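Local coordinates for protein ferredoxin (Rhodopseudomonas palustris, PDB 4LTU) that binds a [2Fe-2S] cluster and probably carries electrons between redox partners, as in the adrenodoxin/putidaredoxin family, at residues 51-55 and 56-60; 16-19 and 20-24. All coordinates share one frame; numbering follows the deposited sequence.

In the fold
From the N terminus, the chain forms the hairpin of strands 3-7 and 13-17, and contact 2 (16-19 with 20-24) is the turn that leads from the outermost strand 13-17 into helix 24-29. The chain then passes the cluster-binding cysteines C40, C46 and C49 and enters strand 50-53, at whose end contact 1 (51-55 with 56-60) turns it toward helix 66-72. The two contacts follow in series, neither nested nor crossed, with centres about 16 Å apart and nearest atoms about 6 Å apart. They do not touch, but both reach the same mixed sheet, each at the exit of a strand.

Contact 1 (51-55 and 56-60); sequences VYVDD and LWLAK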
ATOM      1  N   VAL A  51       0.116  -3.854   1.830  1.00 14.82           N
ATOM      2  CA  VAL A  51      -1.240  -3.707   1.288  1.00 15.32           C
ATOM      3  C   VAL A  51      -1.517  -4.760   0.229  1.00 16.40           C
ATOM      4  O   VAL A  51      -0.591  -5.322  -0.342  1.00 17.03           O
ATOM      5  CB  VAL A  51      -1.515  -2.318   0.657  1.00 15.62           C
ATOM      6  CG1 VAL A  51      -1.640  -1.218   1.717  1.00 15.45           C
ATOM      7  CG2 VAL A  51      -0.488  -1.972  -0.412  1.00 14.56           C
ATOM      8  N   TYR A  52      -2.798  -5.020  -0.040  1.00 17.80           N
ATOM      9  CA  TYR A  52      -3.203  -5.775  -1.238  1.00 18.41           C
ATOM     10  C   TYR A  52      -3.773  -4.831  -2.294  1.00 19.26           C
ATOM     11  O   TYR A  52      -4.762  -4.136  -2.076  1.00 19.58           O
ATOM     12  CB  TYR A  52      -4.209  -6.886  -0.921  1.00 17.67           C
ATOM     13  CG  TYR A  52      -4.033  -7.641   0.415  1.00 18.46           C
ATOM     14  CD1 TYR A  52      -2.860  -8.332   0.715  1.00 17.12           C
ATOM     15  CD2 TYR A  52      -5.086  -7.712   1.334  1.00 18.74           C
ATOM     16  CE1 TYR A  52      -2.706  -9.037   1.926  1.00 16.11           C
ATOM     17  CE2 TYR A  52      -4.959  -8.422   2.541  1.00 19.02           C
ATOM     18  CZ  TYR A  52      -3.761  -9.088   2.823  1.00 20.52           C
ATOM     19  OH  TYR A  52      -3.641  -9.785   4.016  1.00 19.75           O
ATOM     20  N   VAL A  53      -3.114  -4.784  -3.438  1.00 21.14           N
ATOM     21  CA  VAL A  53      -3.598  -4.025  -4.563  1.00 22.67           C
ATOM     22  C   VAL A  53      -4.816  -4.761  -5.152  1.00 24.73           C
ATOM     23  O   VAL A  53      -4.859  -6.014  -5.177  1.00 24.54           O
ATOM     24  CB  VAL A  53      -2.501  -3.889  -5.607  1.00 22.78           C
ATOM     25  CG1 VAL A  53      -2.955  -3.001  -6.740  1.00 21.08           C
ATOM     26  CG2 VAL A  53      -1.230  -3.312  -4.946  1.00 22.90           C
ATOM     27  N   ASP A  54      -5.817  -3.995  -5.579  1.00 25.79           N
ATOM     28  CA  ASP A  54      -6.970  -4.602  -6.211  1.00 27.84           C
ATOM     29  C   ASP A  54      -6.550  -5.370  -7.456  1.00 27.95           C
ATOM     30  O   ASP A  54      -5.797  -4.855  -8.299  1.00 27.50           O
ATOM     31  CB  ASP A  54      -8.031  -3.566  -6.579  1.00 28.21           C
ATOM     32  CG  ASP A  54      -9.404  -4.186  -6.698  1.00 31.56           C
ATOM     33  OD1 ASP A  54      -9.754  -4.998  -5.808  1.00 31.40           O
ATOM     34  OD2 ASP A  54     -10.130  -3.874  -7.678  1.00 36.44           O
ATOM     35  N   ASP A  55      -7.060  -6.600  -7.546  1.00 28.49           N
ATOM     36  CA  ASP A  55      -6.877  -7.503  -8.688  1.00 28.69           C
ATOM     37  C   ASP A  55      -6.757  -6.794 -10.047  1.00 28.42           C
ATOM     38  O   ASP A  55      -5.915  -7.153 -10.861  1.00 29.36           O
ATOM     39  CB  ASP A  55      -8.029  -8.530  -8.705  1.00 29.08           C
ATOM     40  CG  ASP A  55      -7.863  -9.597  -9.802  1.00 31.29           C
ATOM     41  OD1 ASP A  55      -6.701 -10.005 -10.078  1.00 30.95           O
ATOM     42  OD2 ASP A  55      -8.903 -10.023 -10.379  1.00 31.38           O
ATOM     43  N   LEU A  56      -7.590  -5.780 -10.268  1.00 27.84           N
ATOM     44  CA  LEU A  56      -7.637  -5.050 -11.524  1.00 27.22           C
ATOM     45  C   LEU A  56      -6.617  -3.932 -11.679  1.00 26.78           C
ATOM     46  O   LEU A  56      -6.363  -3.485 -12.807  1.00 27.36           O
ATOM     47  CB  LEU A  56      -9.061  -4.516 -11.782  1.00 27.70           C
ATOM     48  CG  LEU A  56     -10.188  -5.557 -11.753  1.00 27.79           C
ATOM     49  CD1 LEU A  56     -11.510  -4.864 -11.495  1.00 27.79           C
ATOM     50  CD2 LEU A  56     -10.258  -6.479 -13.024  1.00 26.06           C
ATOM     51  N   TRP A  57      -6.024  -3.482 -10.568  1.00 25.83           N
ATOM     52  CA  TRP A  57      -5.042  -2.376 -10.597  1.00 24.06           C
ATOM     53  C   TRP A  57      -3.583  -2.851 -10.561  1.00 24.03           C
ATOM     54  O   TRP A  57      -2.683  -2.087 -10.894  1.00 24.37           O
ATOM     55  CB  TRP A  57      -5.288  -1.353  -9.460  1.00 23.26           C
ATOM     56  CG  TRP A  57      -6.465  -0.429  -9.662  1.00 20.96           C
ATOM     57  CD1 TRP A  57      -7.740  -0.630  -9.226  1.00 19.00           C
ATOM     58  CD2 TRP A  57      -6.471   0.832 -10.348  1.00 18.83           C
ATOM     59  NE1 TRP A  57      -8.548   0.428  -9.604  1.00 17.36           N
ATOM     60  CE2 TRP A  57      -7.792   1.336 -10.295  1.00 18.40           C
ATOM     61  CE3 TRP A  57      -5.492   1.578 -11.021  1.00 20.47           C
ATOM     62  CZ2 TRP A  57      -8.159   2.569 -10.871  1.00 17.72           C
ATOM     63  CZ3 TRP A  57      -5.861   2.802 -11.600  1.00 18.26           C
ATOM     64  CH2 TRP A  57      -7.181   3.283 -11.513  1.00 16.97           C
ATOM     65  N   LEU A  58      -3.335  -4.089 -10.139  1.00 24.15           N
ATOM     66  CA  LEU A  58      -1.963  -4.599 -10.098  1.00 24.04           C
ATOM     67  C   LEU A  58      -1.201  -4.292 -11.390  1.00 24.19           C
ATOM     68  O   LEU A  58      -0.099  -3.743 -11.339  1.00 24.20           O
ATOM     69  CB  LEU A  58      -1.914  -6.090  -9.787  1.00 23.46           C
ATOM     70  CG  LEU A  58      -0.563  -6.566  -9.201  1.00 24.41           C
ATOM     71  CD1 LEU A  58      -0.273  -5.986  -7.836  1.00 22.13           C
ATOM     72  CD2 LEU A  58      -0.429  -8.118  -9.151  1.00 24.62           C
ATOM     73  N   ALA A  59      -1.796  -4.629 -12.535  1.00 24.24           N
ATOM     74  CA  ALA A  59      -1.136  -4.481 -13.850  1.00 24.95           C
ATOM     75  C   ALA A  59      -0.605  -3.072 -14.145  1.00 24.80           C
ATOM     76  O   ALA A  59       0.355  -2.936 -14.887  1.00 25.00           O
ATOM     77  CB  ALA A  59      -2.071  -4.953 -15.008  1.00 24.39           C
ATOM     78  N   LYS A  60      -1.234  -2.047 -13.566  1.00 24.51           N
ATOM     79  CA  LYS A  60      -0.890  -0.637 -13.828  1.00 24.62           C
ATOM     80  C   LYS A  60       0.307  -0.106 -13.029  1.00 24.29           C
ATOM     81  O   LYS A  60       0.772   1.023 -13.240  1.00 23.91           O
ATOM     82  CB  LYS A  60      -2.131   0.252 -13.629  1.00 25.47           C
ATOM     83  CG  LYS A  60      -3.108   0.203 -14.825  1.00 26.58           C
ATOM     84  CD  LYS A  60      -4.389   1.023 -14.609  1.00 30.46           C
ATOM     85  CE  LYS A  60      -5.415   0.740 -15.729  1.00 31.39           C
ATOM     86  NZ  LYS A  60      -6.850   0.928 -15.315  1.00 34.44           N
TER
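V53 packs against the turn that follows it through both methyl branches. V53 CB lies 3.8 Å from CD1 of L58, and the two side chains cross at about a right angle. With CG1 anti to the backbone N (chi1 -175°), V53 CG1 reaches the backbone at W57-L58, 3.6 Å from L58 N and 3.9 Å from W57 CB. V53 CG2 meets the same L58 CD1 at 4.1 Å. Next to V53, the carbonyl of D54 takes two N-H groups of the turn: W57 N lies 2.7 Å from D54 O, and L58 N lies 3.2 Å from D54 O. The first donor stands above the carbonyl plane, 42° out of it, whereas the second lies nearly in line with the C=O bond (C=O...N 165°), although its N-H points somewhat off the oxygen. The D54 side chain runs beside that of L56, and D54 CB sits at the edge of the W57 ring, 4.0 Å from W57 CD1; its carboxylate OD1 makes a salt bridge to R101 on strand 99-101. W57 also touches V99 of that strand, and K60 NZ lies over one face of the indole, toward the rim. With D54 O taking N-H groups three and four residues on, this is a helix-like turn without a helix's regular bonds, leaving strand 50-53 of the 2Fe-2S ferredoxin domain.

Contact 2 (16-19 and 20-24); sequences VDAA and IGDSA
The flat carboxylate of D22 is met from above its plane: A19 N approaches D22 OD2 63° out of that plane, giving a hydrogen bond of 3.0 Å with an N-H...O angle of 158°. The methyl of A19 lies close to the same group, its CB 3.6 Å from D22 OD2 and 3.9 Å from D22 OD1, so both oxygens pack against this one small side chain. A18 takes a lesser part, its CA 3.8 Å from D22 OD2. CG of D22 is anti to its own carbonyl carbon (chi1 -58°), which folds the carboxylate back over the start of the turn. There a second, backbone link runs the opposite way: D22 N gives a weak hydrogen bond to A19 O at 3.4 Å. Residues 19 to 22 form a type II beta turn with I20 and G21 at its corners. G21 has a positive phi, as the third position of a type II turn commonly does. The I20 side chain rests on P2, while A18 packs on I4, A27 and I91, and G21 and D22 hydrogen-bond with the backbone of I91. Directly after the turn, S23 is the N-cap of helix 24-29, with its OG bonded to F26 N. Chemically, the carboxylate-to-amide bond is the stronger link between A19 and D22, the backbone bond the weak one; the peptide N-H would be expected to offset part of the carboxylate's negative charge and to steady its orientation where strand 13-17 gives way to the helix.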
ATOM      1  N   VAL A  16      -8.601   8.944   0.075  1.00 25.59           N
ATOM      2  CA  VAL A  16      -7.547   9.863   0.512  1.00 25.81           C
ATOM      3  C   VAL A  16      -6.970  10.581  -0.680  1.00 25.69           C
ATOM      4  O   VAL A  16      -6.697   9.981  -1.725  1.00 26.47           O
ATOM      5  CB  VAL A  16      -6.420   9.145   1.340  1.00 26.10           C
ATOM      6  CG1 VAL A  16      -7.015   8.125   2.337  1.00 25.96           C
ATOM      7  CG2 VAL A  16      -5.416   8.471   0.452  1.00 25.75           C
ATOM      8  N   ASP A  17      -6.778  11.878  -0.531  1.00 25.66           N
ATOM      9  CA  ASP A  17      -6.033  12.631  -1.524  1.00 25.01           C
ATOM     10  C   ASP A  17      -4.560  12.226  -1.516  1.00 24.66           C
ATOM     11  O   ASP A  17      -4.007  11.792  -0.496  1.00 24.02           O
ATOM     12  CB  ASP A  17      -6.189  14.119  -1.262  1.00 25.06           C
ATOM     13  CG  ASP A  17      -7.649  14.521  -1.129  1.00 26.14           C
ATOM     14  OD1 ASP A  17      -8.137  15.236  -2.014  1.00 25.93           O
ATOM     15  OD2 ASP A  17      -8.315  14.103  -0.149  1.00 28.88           O
ATOM     16  N   ALA A  18      -3.944  12.354  -2.675  1.00 24.25           N
ATOM     17  CA  ALA A  18      -2.550  12.095  -2.823  1.00 24.84           C
ATOM     18  C   ALA A  18      -2.079  12.933  -3.990  1.00 25.22           C
ATOM     19  O   ALA A  18      -2.759  13.041  -5.007  1.00 25.76           O
ATOM     20  CB  ALA A  18      -2.299  10.610  -3.080  1.00 24.59           C
ATOM     21  N   ALA A  19      -0.924  13.554  -3.829  1.00 24.99           N
ATOM     22  CA  ALA A  19      -0.333  14.294  -4.924  1.00 24.39           C
ATOM     23  C   ALA A  19       0.411  13.260  -5.747  1.00 24.41           C
ATOM     24  O   ALA A  19       0.625  12.136  -5.286  1.00 24.80           O
ATOM     25  CB  ALA A  19       0.624  15.350  -4.373  1.00 24.40           C
ATOM     26  N   ILE A  20       0.788  13.631  -6.966  1.00 23.82           N
ATOM     27  CA  ILE A  20       1.645  12.826  -7.779  1.00 23.76           C
ATOM     28  C   ILE A  20       2.992  12.755  -7.040  1.00 23.55           C
ATOM     29  O   ILE A  20       3.497  13.777  -6.555  1.00 22.55           O
ATOM     30  CB  ILE A  20       1.804  13.453  -9.180  1.00 24.30           C
ATOM     31  CG1 ILE A  20       0.424  13.694  -9.805  1.00 25.65           C
ATOM     32  CG2 ILE A  20       2.628  12.548 -10.092  1.00 24.77           C
ATOM     33  CD1 ILE A  20       0.448  14.423 -11.155  1.00 26.84           C
ATOM     34  N   GLY A  21       3.525  11.539  -6.902  1.00 23.03           N
ATOM     35  CA  GLY A  21       4.808  11.331  -6.232  1.00 22.21           C
ATOM     36  C   GLY A  21       4.747  10.847  -4.793  1.00 21.79           C
ATOM     37  O   GLY A  21       5.693  10.213  -4.318  1.00 21.82           O
ATOM     38  N   ASP A  22       3.671  11.174  -4.074  1.00 21.31           N
ATOM     39  CA  ASP A  22       3.477  10.595  -2.753  1.00 20.24           C
ATOM     40  C   ASP A  22       3.427   9.089  -2.908  1.00 19.97           C
ATOM     41  O   ASP A  22       2.865   8.561  -3.878  1.00 19.81           O
ATOM     42  CB  ASP A  22       2.177  11.051  -2.077  1.00 20.71           C
ATOM     43  CG  ASP A  22       2.072  12.565  -1.913  1.00 19.43           C
ATOM     44  OD1 ASP A  22       3.063  13.284  -2.080  1.00 22.17           O
ATOM     45  OD2 ASP A  22       0.972  13.043  -1.607  1.00 19.97           O
ATOM     46  N   SER A  23       4.056   8.395  -1.966  1.00 19.36           N
ATOM     47  CA  SER A  23       3.799   6.993  -1.814  1.00 18.55           C
ATOM     48  C   SER A  23       2.370   6.855  -1.252  1.00 17.83           C
ATOM     49  O   SER A  23       1.814   7.815  -0.719  1.00 17.59           O
ATOM     50  CB  SER A  23       4.835   6.382  -0.891  1.00 17.90           C
ATOM     51  OG  SER A  23       4.601   6.816   0.425  1.00 19.06           O
ATOM     52  N   ALA A  24       1.805   5.659  -1.377  1.00 17.32           N
ATOM     53  CA  ALA A  24       0.484   5.310  -0.845  1.00 16.78           C
ATOM     54  C   ALA A  24       0.470   5.354   0.674  1.00 16.82           C
ATOM     55  O   ALA A  24      -0.561   5.633   1.288  1.00 17.76           O
ATOM     56  CB  ALA A  24       0.056   3.912  -1.352  1.00 15.82           C
TER